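Local coordinates for succinoglycan biosynthesis protein (PDB 3B55) that is of unconfirmed function but binds calcium and belongs to the erythromycin esterase-like family, although it is named for succinoglycan biosynthesis, at residues L112-G115 and W116-L120. The protein carries 1 engineered substitution. Residues are numbered along the deposited sequence; the frame is centred on the assembly and turned at random.
Sequences LEEG and WDRAL. With CA (calcium ion), chain B.
Ala119 N donates to Gly115 O at 3.1 Å with an N-H...O angle of 159°, an i to i+4 bond near the start of helix 116-128. Ala119 CB packs against the same carbonyl oxygen, Gly115 O, at 3.6 Å, and Arg118 CB flanks Gly115 O at 3.8 Å. Next to this turn, the side chains of Glu114 and Arg118 pass at a slant, with Glu114 OE1 3.9 Å from Arg118 CD. Carboxylate and guanidinium planes are nearly parallel, 9° apart, but Glu114 OE1 lies well out of the guanidinium plane, 4.2 Å from Arg118 NE; the opposite charges are near one another without forming a salt bridge. Each has a firmer partner: Arg118 NE bonds to His136 O, while Glu114 OE1 is held by Thr138 OG1 and by Gly115 N. The last bond, 2.8 Å from Gly115 N to Glu114 OE1, uses the anti lone pair; a bend at chi2 (58°) folds the carboxylate back over its own chain to reach it. On the helix itself, Asp117 OD2 takes Asn177 N and Ser175 OG, tying the start of the helix to the loop after strand 167-172. In the other direction Glu113, centre of an inverse gamma turn, stretches away from the helix with CG anti to N. Its OE2 binds the calcium ion together with His85 NE2, while His306 N bonds to OE1 and so fixes the carboxylate's second oxygen. The whole is a strand-to-helix corner at the C-terminal end of parallel strand 109-112, placing a metal ligand just before helix 116-128 in this erythromycin esterase-like fold.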
ATOM      1  N   LEU A 112       0.900  -4.968   1.147  1.00 10.21           N
ATOM      2  CA  LEU A 112       1.912  -3.962   0.875  1.00 12.39           C
ATOM      3  C   LEU A 112       1.792  -3.398  -0.508  1.00 10.34           C
ATOM      4  O   LEU A 112       1.376  -4.081  -1.447  1.00  8.60           O
ATOM      5  CB  LEU A 112       3.322  -4.549   0.991  1.00 11.99           C
ATOM      6  CG  LEU A 112       3.805  -5.127   2.312  1.00 13.59           C
ATOM      7  CD1 LEU A 112       5.157  -5.764   2.074  1.00 19.20           C
ATOM      8  CD2 LEU A 112       3.898  -4.046   3.381  1.00 15.79           C
ATOM      9  N   GLU A 113       2.192  -2.141  -0.619  1.00 12.04           N
ATOM     10  CA  GLU A 113       2.199  -1.464  -1.889  1.00 13.33           C
ATOM     11  C   GLU A 113       3.460  -2.033  -2.546  1.00 13.27           C
ATOM     12  O   GLU A 113       4.438  -1.326  -2.818  1.00 10.59           O
ATOM     13  CB  GLU A 113       2.351   0.024  -1.676  1.00 12.44           C
ATOM     14  CG  GLU A 113       2.187   0.800  -2.919  1.00 16.66           C
ATOM     15  CD  GLU A 113       2.938   2.071  -2.841  1.00 17.88           C
ATOM     16  OE1 GLU A 113       2.543   2.984  -2.078  1.00 16.56           O
ATOM     17  OE2 GLU A 113       3.949   2.128  -3.547  1.00 17.09           O
ATOM     18  N   GLU A 114       3.427  -3.339  -2.776  1.00 15.74           N
ATOM     19  CA  GLU A 114       4.541  -4.056  -3.377  1.00 17.22           C
ATOM     20  C   GLU A 114       3.977  -5.025  -4.412  1.00 14.35           C
ATOM     21  O   GLU A 114       2.809  -5.408  -4.344  1.00 13.43           O
ATOM     22  CB  GLU A 114       5.290  -4.813  -2.272  1.00 19.56           C
ATOM     23  CG  GLU A 114       6.493  -5.616  -2.730  1.00 24.02           C
ATOM     24  CD  GLU A 114       7.526  -4.754  -3.417  1.00 29.47           C
ATOM     25  OE1 GLU A 114       7.295  -4.367  -4.582  1.00 32.26           O
ATOM     26  OE2 GLU A 114       8.563  -4.458  -2.788  1.00 28.41           O
ATOM     27  N   GLY A 115       4.803  -5.410  -5.374  1.00 10.13           N
ATOM     28  CA  GLY A 115       4.348  -6.330  -6.397  1.00 10.05           C
ATOM     29  C   GLY A 115       3.803  -7.609  -5.789  1.00  7.22           C
ATOM     30  O   GLY A 115       4.367  -8.152  -4.837  1.00  6.91           O
ATOM     31  N   TRP A 116       2.690  -8.084  -6.337  1.00 10.22           N
ATOM     32  CA  TRP A 116       2.063  -9.306  -5.861  1.00 11.70           C
ATOM     33  C   TRP A 116       3.016 -10.492  -5.969  1.00 11.54           C
ATOM     34  O   TRP A 116       3.037 -11.346  -5.086  1.00 12.04           O
ATOM     35  CB  TRP A 116       0.773  -9.568  -6.649  1.00  8.77           C
ATOM     36  CG  TRP A 116       0.235 -10.963  -6.524  1.00  5.74           C
ATOM     37  CD1 TRP A 116       0.713 -12.088  -7.140  1.00  3.86           C
ATOM     38  CD2 TRP A 116      -0.898 -11.379  -5.753  1.00  4.04           C
ATOM     39  NE1 TRP A 116      -0.057 -13.179  -6.801  1.00  5.72           N
ATOM     40  CE2 TRP A 116      -1.053 -12.770  -5.953  1.00  5.22           C
ATOM     41  CE3 TRP A 116      -1.800 -10.712  -4.916  1.00  5.65           C
ATOM     42  CZ2 TRP A 116      -2.076 -13.507  -5.340  1.00  8.01           C
ATOM     43  CZ3 TRP A 116      -2.820 -11.445  -4.307  1.00  5.57           C
ATOM     44  CH2 TRP A 116      -2.947 -12.828  -4.525  1.00  8.39           C
ATOM     45  N   ASP A 117       3.801 -10.545  -7.042  1.00 12.23           N
ATOM     46  CA  ASP A 117       4.740 -11.649  -7.227  1.00 16.09           C
ATOM     47  C   ASP A 117       5.879 -11.642  -6.215  1.00 15.95           C
ATOM     48  O   ASP A 117       6.240 -12.684  -5.662  1.00 18.31           O
ATOM     49  CB  ASP A 117       5.333 -11.645  -8.645  1.00 17.76           C
ATOM     50  CG  ASP A 117       5.878 -10.292  -9.055  1.00 18.27           C
ATOM     51  OD1 ASP A 117       6.305  -9.517  -8.174  1.00 25.06           O
ATOM     52  OD2 ASP A 117       5.890 -10.007 -10.270  1.00 21.91           O
ATOM     53  N   ARG A 118       6.447 -10.467  -5.974  1.00 15.43           N
ATOM     54  CA  ARG A 118       7.552 -10.341  -5.041  1.00 14.11           C
ATOM     55  C   ARG A 118       7.104 -10.690  -3.621  1.00 13.13           C
ATOM     56  O   ARG A 118       7.839 -11.341  -2.874  1.00 15.44           O
ATOM     57  CB  ARG A 118       8.127  -8.915  -5.129  1.00 14.36           C
ATOM     58  CG  ARG A 118       8.586  -8.571  -6.552  1.00 19.80           C
ATOM     59  CD  ARG A 118       8.957  -7.105  -6.786  1.00 18.11           C
ATOM     60  NE  ARG A 118      10.303  -6.785  -6.330  1.00 30.26           N
ATOM     61  CZ  ARG A 118      11.232  -6.203  -7.079  1.00 23.83           C
ATOM     62  NH1 ARG A 118      10.977  -5.866  -8.343  1.00 17.46           N
ATOM     63  NH2 ARG A 118      12.416  -5.938  -6.552  1.00 23.81           N
ATOM     64  N   ALA A 119       5.888 -10.293  -3.260  1.00  9.84           N
ATOM     65  CA  ALA A 119       5.369 -10.578  -1.924  1.00  7.46           C
ATOM     66  C   ALA A 119       5.141 -12.076  -1.683  1.00  9.89           C
ATOM     67  O   ALA A 119       5.100 -12.519  -0.537  1.00  9.87           O
ATOM     68  CB  ALA A 119       4.075  -9.809  -1.689  1.00  7.63           C
ATOM     69  N   LEU A 120       4.981 -12.852  -2.754  1.00 11.25           N
ATOM     70  CA  LEU A 120       4.787 -14.292  -2.615  1.00 11.01           C
ATOM     71  C   LEU A 120       5.991 -14.866  -1.874  1.00 11.98           C
ATOM     72  O   LEU A 120       5.870 -15.846  -1.141  1.00 12.60           O
ATOM     73  CB  LEU A 120       4.671 -14.961  -3.989  1.00 11.39           C
ATOM     74  CG  LEU A 120       3.412 -14.674  -4.811  1.00 13.05           C
ATOM     75  CD1 LEU A 120       3.502 -15.387  -6.153  1.00  4.12           C
ATOM     76  CD2 LEU A 120       2.178 -15.136  -4.041  1.00 16.17           C
TER
HETATM   77 CA    CA B 501       4.478   4.371  -3.985  1.00 11.37          CA